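Local coordinates for Lmo0181 protein (Listeria monocytogenes serovar 1/2a, PDB 5F7V) that binds the cyclic glucan cycloalternan as the substrate-binding lipoprotein of an ABC system that probably imports the sugar, at residues A51-I63 / F72-K85. Sequence-based numbering, arbitrary orientation.
With GLC (alpha-D-glucopyranose), chain B; GLC (alpha-D-glucopyranose), chain C.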
loop_
_atom_site.group_PDB
_atom_site.type_symbol
_atom_site.label_atom_id
_atom_site.label_comp_id
_atom_site.label_asym_id
_atom_site.label_seq_id
_atom_site.Cartn_x
_atom_site.Cartn_y
_atom_site.Cartn_z
ATOM N N ALA A 51 -3.420 14.123 2.644
ATOM C CA ALA A 51 -2.212 13.300 2.638
ATOM C C ALA A 51 -2.462 11.997 3.386
ATOM O O ALA A 51 -3.153 11.991 4.386
ATOM C CB ALA A 51 -1.058 14.054 3.301
ATOM N N PHE A 52 -1.877 10.912 2.890
ATOM C CA PHE A 52 -2.080 9.570 3.455
ATOM C C PHE A 52 -1.783 9.520 4.945
ATOM O O PHE A 52 -2.490 8.843 5.675
ATOM C CB PHE A 52 -1.209 8.532 2.704
ATOM C CG PHE A 52 -1.394 7.122 3.170
ATOM C CD1 PHE A 52 -2.519 6.392 2.819
ATOM C CD2 PHE A 52 -0.421 6.508 3.947
ATOM C CE1 PHE A 52 -2.642 5.085 3.239
ATOM C CE2 PHE A 52 -0.548 5.194 4.372
ATOM C CZ PHE A 52 -1.672 4.490 4.017
ATOM N N ASN A 53 -0.741 10.220 5.379
ATOM C CA ASN A 53 -0.331 10.136 6.784
ATOM C C ASN A 53 -1.367 10.671 7.770
ATOM O O ASN A 53 -1.422 10.199 8.894
ATOM C CB ASN A 53 1.030 10.805 6.992
ATOM C CG ASN A 53 0.946 12.317 6.995
ATOM O OD1 ASN A 53 0.219 12.920 6.185
ATOM N ND2 ASN A 53 1.664 12.941 7.921
ATOM N N ASP A 54 -2.195 11.609 7.313
ATOM C CA ASP A 54 -3.268 12.220 8.109
ATOM C C ASP A 54 -4.681 11.831 7.695
ATOM O O ASP A 54 -5.664 12.166 8.364
ATOM C CB ASP A 54 -3.140 13.739 8.009
ATOM C CG ASP A 54 -1.875 14.266 8.662
ATOM O OD1 ASP A 54 -1.355 13.608 9.597
ATOM O OD2 ASP A 54 -1.390 15.362 8.273
ATOM N N TYR A 55 -4.816 11.076 6.605
ATOM C CA TYR A 55 -6.130 10.841 6.043
ATOM C C TYR A 55 -7.101 10.145 6.992
ATOM O O TYR A 55 -8.256 10.565 7.090
ATOM C CB TYR A 55 -5.949 9.981 4.771
ATOM C CG TYR A 55 -7.257 9.602 4.099
ATOM C CD1 TYR A 55 -7.880 10.471 3.198
ATOM C CD2 TYR A 55 -7.904 8.417 4.441
ATOM C CE1 TYR A 55 -9.088 10.140 2.595
ATOM C CE2 TYR A 55 -9.119 8.090 3.863
ATOM C CZ TYR A 55 -9.701 8.947 2.952
ATOM O OH TYR A 55 -10.904 8.677 2.341
ATOM N N PHE A 56 -6.674 9.057 7.625
ATOM C CA PHE A 56 -7.643 8.272 8.388
ATOM C C PHE A 56 -8.053 8.968 9.680
ATOM O O PHE A 56 -9.220 8.852 10.056
ATOM C CB PHE A 56 -7.229 6.806 8.605
ATOM C CG PHE A 56 -7.180 6.033 7.307
ATOM C CD1 PHE A 56 -8.348 5.635 6.668
ATOM C CD2 PHE A 56 -5.969 5.797 6.695
ATOM C CE1 PHE A 56 -8.286 4.987 5.442
ATOM C CE2 PHE A 56 -5.900 5.147 5.479
ATOM C CZ PHE A 56 -7.065 4.740 4.876
ATOM N N THR A 57 -7.123 9.685 10.303
ATOM C CA THR A 57 -7.451 10.457 11.489
ATOM C C THR A 57 -8.460 11.540 11.126
ATOM O O THR A 57 -9.436 11.765 11.835
ATOM C CB THR A 57 -6.196 11.113 12.072
ATOM O OG1 THR A 57 -5.177 10.127 12.245
ATOM C CG2 THR A 57 -6.506 11.734 13.425
ATOM N N LYS A 58 -8.206 12.217 10.016
ATOM C CA LYS A 58 -9.061 13.303 9.553
ATOM C C LYS A 58 -10.449 12.793 9.156
ATOM O O LYS A 58 -11.479 13.350 9.522
ATOM C CB LYS A 58 -8.389 14.108 8.429
ATOM C CG LYS A 58 -7.194 14.932 8.884
ATOM C CD LYS A 58 -7.656 16.131 9.686
ATOM C CE LYS A 58 -6.608 17.227 9.775
ATOM N NZ LYS A 58 -6.678 17.997 11.039
ATOM N N LEU A 59 -10.476 11.672 8.444
ATOM C CA LEU A 59 -11.734 11.103 7.973
ATOM C C LEU A 59 -12.624 10.717 9.145
ATOM O O LEU A 59 -13.810 11.057 9.165
ATOM C CB LEU A 59 -11.425 9.915 7.066
ATOM C CG LEU A 59 -12.699 9.221 6.549
ATOM C CD1 LEU A 59 -13.649 10.105 5.750
ATOM C CD2 LEU A 59 -12.258 8.046 5.707
ATOM N N GLN A 60 -12.021 10.057 10.121
ATOM C CA GLN A 60 -12.759 9.603 11.298
ATOM C C GLN A 60 -13.350 10.803 12.036
ATOM O O GLN A 60 -14.499 10.751 12.465
ATOM C CB GLN A 60 -11.871 8.701 12.187
ATOM C CG GLN A 60 -12.579 7.920 13.296
ATOM C CD GLN A 60 -13.006 8.753 14.481
ATOM O OE1 GLN A 60 -12.263 9.631 14.921
ATOM N NE2 GLN A 60 -14.200 8.485 15.023
ATOM N N THR A 61 -12.590 11.884 12.150
ATOM C CA THR A 61 -13.089 13.082 12.794
ATOM C C THR A 61 -14.276 13.684 12.039
ATOM O O THR A 61 -15.310 14.018 12.643
ATOM C CB THR A 61 -11.937 14.080 12.961
ATOM O OG1 THR A 61 -11.047 13.547 13.952
ATOM C CG2 THR A 61 -12.424 15.444 13.441
ATOM N N GLN A 62 -14.136 13.806 10.722
ATOM C CA GLN A 62 -15.214 14.286 9.858
ATOM C C GLN A 62 -16.501 13.488 10.042
ATOM O O GLN A 62 -17.575 14.084 10.248
ATOM C CB GLN A 62 -14.829 14.159 8.380
ATOM C CG GLN A 62 -13.933 15.252 7.817
ATOM C CD GLN A 62 -14.690 16.450 7.256
ATOM O OE1 GLN A 62 -14.454 17.582 7.662
ATOM N NE2 GLN A 62 -15.626 16.214 6.346
ATOM N N ILE A 63 -16.368 12.163 10.012
ATOM C CA ILE A 63 -17.516 11.278 10.160
ATOM C C ILE A 63 -18.118 11.414 11.562
ATOM O O ILE A 63 -19.304 11.674 11.689
ATOM C CB ILE A 63 -17.168 9.815 9.840
ATOM C CG1 ILE A 63 -16.811 9.721 8.363
ATOM C CG2 ILE A 63 -18.359 8.896 10.144
ATOM C CD1 ILE A 63 -16.302 8.366 7.953
ATOM N N PHE A 72 -16.039 7.994 0.087
ATOM C CA PHE A 72 -14.685 8.165 0.579
ATOM C C PHE A 72 -13.858 6.923 0.352
ATOM O O PHE A 72 -14.359 5.808 0.352
ATOM C CB PHE A 72 -14.662 8.593 2.057
ATOM C CG PHE A 72 -15.496 7.773 2.988
ATOM C CD1 PHE A 72 -15.000 6.660 3.605
ATOM C CD2 PHE A 72 -16.814 8.144 3.250
ATOM C CE1 PHE A 72 -15.782 5.933 4.490
ATOM C CE2 PHE A 72 -17.595 7.413 4.145
ATOM C CZ PHE A 72 -17.059 6.308 4.782
ATOM N N GLU A 73 -12.576 7.175 0.178
ATOM C CA GLU A 73 -11.595 6.131 -0.088
ATOM C C GLU A 73 -11.207 5.418 1.198
ATOM O O GLU A 73 -11.058 6.027 2.256
ATOM C CB GLU A 73 -10.369 6.751 -0.727
ATOM C CG GLU A 73 -9.600 5.781 -1.573
ATOM C CD GLU A 73 -8.480 6.417 -2.335
ATOM O OE1 GLU A 73 -7.927 7.440 -1.876
ATOM O OE2 GLU A 73 -8.105 5.874 -3.403
ATOM N N LEU A 74 -11.006 4.112 1.084
ATOM C CA LEU A 74 -10.485 3.263 2.186
ATOM C C LEU A 74 -9.480 2.339 1.588
ATOM O O LEU A 74 -9.564 1.980 0.444
ATOM C CB LEU A 74 -11.560 2.419 2.858
ATOM C CG LEU A 74 -12.605 3.243 3.604
ATOM C CD1 LEU A 74 -13.743 2.327 4.033
ATOM C CD2 LEU A 74 -12.058 3.994 4.779
ATOM N N ASN A 75 -8.484 2.008 2.400
ATOM C CA ASN A 75 -7.530 0.963 2.045
ATOM C C ASN A 75 -7.966 -0.371 2.638
ATOM O O ASN A 75 -8.833 -0.462 3.503
ATOM C CB ASN A 75 -6.081 1.382 2.378
ATOM C CG ASN A 75 -5.824 1.595 3.840
ATOM O OD1 ASN A 75 -6.708 1.503 4.649
ATOM N ND2 ASN A 75 -4.598 1.929 4.136
ATOM N N TYR A 76 -7.313 -1.428 2.166
ATOM C CA TYR A 76 -7.615 -2.776 2.600
ATOM C C TYR A 76 -7.484 -2.863 4.107
ATOM O O TYR A 76 -8.354 -3.402 4.774
ATOM C CB TYR A 76 -6.632 -3.717 1.897
ATOM C CG TYR A 76 -6.978 -5.202 1.824
ATOM C CD1 TYR A 76 -7.615 -5.903 2.845
ATOM C CD2 TYR A 76 -6.591 -5.927 0.715
ATOM C CE1 TYR A 76 -7.878 -7.247 2.716
ATOM C CE2 TYR A 76 -6.880 -7.269 0.560
ATOM C CZ TYR A 76 -7.513 -7.926 1.589
ATOM O OH TYR A 76 -7.782 -9.265 1.471
ATOM N N GLU A 77 -6.411 -2.292 4.640
ATOM C CA GLU A 77 -6.136 -2.574 6.043
ATOM C C GLU A 77 -6.948 -1.707 6.992
ATOM O O GLU A 77 -6.971 -2.050 8.164
ATOM C CB GLU A 77 -4.630 -2.554 6.320
ATOM C CG GLU A 77 -3.889 -1.266 5.994
ATOM C CD GLU A 77 -3.401 -1.108 4.550
ATOM O OE1 GLU A 77 -4.114 -1.490 3.595
ATOM O OE2 GLU A 77 -2.295 -0.552 4.347
ATOM N N THR A 78 -7.621 -0.640 6.550
ATOM C CA THR A 78 -8.517 0.116 7.454
ATOM C C THR A 78 -9.969 -0.236 7.239
ATOM O O THR A 78 -10.836 0.122 8.031
ATOM C CB THR A 78 -8.323 1.632 7.277
ATOM O OG1 THR A 78 -6.928 1.929 7.296
ATOM C CG2 THR A 78 -8.959 2.455 8.367
ATOM N N PHE A 79 -10.271 -0.943 6.150
ATOM C CA PHE A 79 -11.663 -1.266 5.854
ATOM C C PHE A 79 -12.434 -1.876 7.036
ATOM O O PHE A 79 -13.538 -1.402 7.312
ATOM C CB PHE A 79 -11.763 -2.186 4.626
ATOM C CG PHE A 79 -13.125 -2.764 4.403
ATOM C CD1 PHE A 79 -14.105 -1.980 3.866
ATOM C CD2 PHE A 79 -13.423 -4.053 4.778
ATOM C CE1 PHE A 79 -15.373 -2.515 3.679
ATOM C CE2 PHE A 79 -14.663 -4.598 4.575
ATOM C CZ PHE A 79 -15.664 -3.813 4.030
ATOM N N MET A 80 -11.913 -2.906 7.696
ATOM C CA MET A 80 -12.721 -3.585 8.703
ATOM C C MET A 80 -13.071 -2.637 9.845
ATOM O O MET A 80 -14.185 -2.682 10.369
ATOM C CB MET A 80 -12.018 -4.824 9.230
ATOM C CG MET A 80 -12.820 -5.412 10.367
ATOM S SD MET A 80 -12.114 -6.930 10.995
ATOM C CE MET A 80 -13.626 -7.875 11.111
ATOM N N GLN A 81 -12.163 -1.731 10.187
ATOM C CA GLN A 81 -12.450 -0.744 11.226
ATOM C C GLN A 81 -13.723 0.014 10.890
ATOM O O GLN A 81 -14.582 0.228 11.753
ATOM C CB GLN A 81 -11.293 0.240 11.402
ATOM C CG GLN A 81 -11.473 1.121 12.625
ATOM C CD GLN A 81 -10.302 2.027 12.925
ATOM O OE1 GLN A 81 -9.344 2.155 12.161
ATOM N NE2 GLN A 81 -10.396 2.696 14.053
ATOM N N TYR A 82 -13.852 0.456 9.642
ATOM C CA TYR A 82 -15.030 1.226 9.204
ATOM C C TYR A 82 -16.273 0.379 9.031
ATOM O O TYR A 82 -17.386 0.747 9.404
ATOM C CB TYR A 82 -14.697 2.019 7.934
ATOM C CG TYR A 82 -13.894 3.274 8.217
ATOM C CD1 TYR A 82 -12.647 3.226 8.799
ATOM C CD2 TYR A 82 -14.407 4.541 7.928
ATOM C CE1 TYR A 82 -11.917 4.369 9.062
ATOM C CE2 TYR A 82 -13.696 5.687 8.199
ATOM C CZ TYR A 82 -12.439 5.592 8.770
ATOM O OH TYR A 82 -11.684 6.713 9.070
ATOM N N ALA A 83 -16.092 -0.803 8.476
ATOM C CA ALA A 83 -17.234 -1.677 8.239
ATOM C C ALA A 83 -17.847 -2.065 9.553
ATOM O O ALA A 83 -19.060 -1.986 9.677
ATOM C CB ALA A 83 -16.842 -2.899 7.430
ATOM N N GLU A 84 -17.023 -2.420 10.532
ATOM C CA GLU A 84 -17.517 -2.869 11.825
ATOM C C GLU A 84 -18.114 -1.749 12.687
ATOM O O GLU A 84 -18.944 -2.001 13.561
ATOM C CB GLU A 84 -16.412 -3.600 12.582
ATOM C CG GLU A 84 -16.972 -4.441 13.709
ATOM C CD GLU A 84 -15.959 -5.405 14.278
ATOM O OE1 GLU A 84 -14.864 -5.622 13.702
ATOM O OE2 GLU A 84 -16.310 -5.954 15.336
ATOM N N LYS A 85 -17.681 -0.515 12.459
ATOM C CA LYS A 85 -18.233 0.687 13.103
ATOM C C LYS A 85 -19.620 1.038 12.575
ATOM O O LYS A 85 -20.323 1.815 13.227
ATOM C CB LYS A 85 -17.269 1.843 12.853
ATOM C CG LYS A 85 -17.540 3.191 13.502
ATOM C CD LYS A 85 -16.394 4.180 13.275
ATOM C CE LYS A 85 -15.793 4.164 11.879
ATOM N NZ LYS A 85 -14.824 5.203 11.434
HETATM C C1 GLC B . -0.634 2.798 -0.897
HETATM C C2 GLC B . -1.892 2.085 -1.338
HETATM C C3 GLC B . -2.761 1.763 -0.135
HETATM C C4 GLC B . -1.952 1.038 0.933
HETATM C C5 GLC B . -0.726 1.859 1.312
HETATM C C6 GLC B . 0.194 1.137 2.287
HETATM O O2 GLC B . -2.587 2.918 -2.273
HETATM O O3 GLC B . -3.816 0.918 -0.583
HETATM O O4 GLC B . -2.772 0.932 2.101
HETATM O O5 GLC B . 0.062 2.092 0.124
HETATM O O6 GLC B . 1.364 1.983 2.367
HETATM C C1 GLC C . 1.547 6.745 0.423
HETATM C C2 GLC C . 0.700 5.498 0.587
HETATM C C3 GLC C . -0.013 5.119 -0.700
HETATM C C4 GLC C . -0.829 6.309 -1.161
HETATM C C5 GLC C . 0.133 7.482 -1.390
HETATM C C6 GLC C . -0.571 8.721 -1.930
HETATM O O2 GLC C . 1.537 4.430 1.030
HETATM O O3 GLC C . -0.967 4.092 -0.440
HETATM O O4 GLC C . -1.590 5.990 -2.330
HETATM O O5 GLC C . 0.766 7.788 -0.146
HETATM O O6 GLC C . -1.379 9.252 -0.881
HETATM O O HOH W 1 -9.838 6.091 11.195
HETATM O O HOH W 2 -15.913 7.700 12.572
#
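Phe56 lies between Tyr55 and Thr78, with Tyr55 CD2 over the centre of one face of its ring and Thr78 OG1 over the centre of the other, while Thr78 CB makes a CH-pi contact 4.1 Å from the centroid. Leu74 CD2 meets the ring's edge. Further along the helices, away from the sugar, Tyr82 enters as a knob among Phe56, Leu59, Gln60 and Ile63, while Ile63 CD1 reaches Tyr82 CE2 (3.7 Å) and makes a second CH-pi contact over the Phe72 ring. These side chains fill the gap between helices 52-63 and 76-85, nearly parallel at 9°; in this periplasmic-binding-protein lobe the first is the connection of a beta-alpha-beta crossover ending in strand 72-75, and the second follows that strand.

Tyr55, its CG anti to the backbone N (chi1 178°), makes the one direct hydrogen bond from helix 52-63 to the strand: its OH donates to an in-plane lone pair of Glu73 O, 2.7 Å away. Two waters link the helices, water 1 joining Phe56 O to Tyr82 OH and water 2 joining Lys85 NZ and, weakly, Gln60 NE2.

At the sugar end, Asn75 serves as N-cap: its OD1 accepts from Thr78 OG1 (2.7 Å) and, weakly, Thr78 N. This fixes the amide's rotation and turns ND2 toward O4 of the chain B glucose (2.9 Å), which donates to Glu77 OE2. C2 of the chain C glucose lies over one Phe52 face, toward its rim. An apolar interhelical core thus adjoins a pocket wall where an aromatic face lies against one glucose and a capping amide and Glu77 hold the other, consistent with glucan recognition.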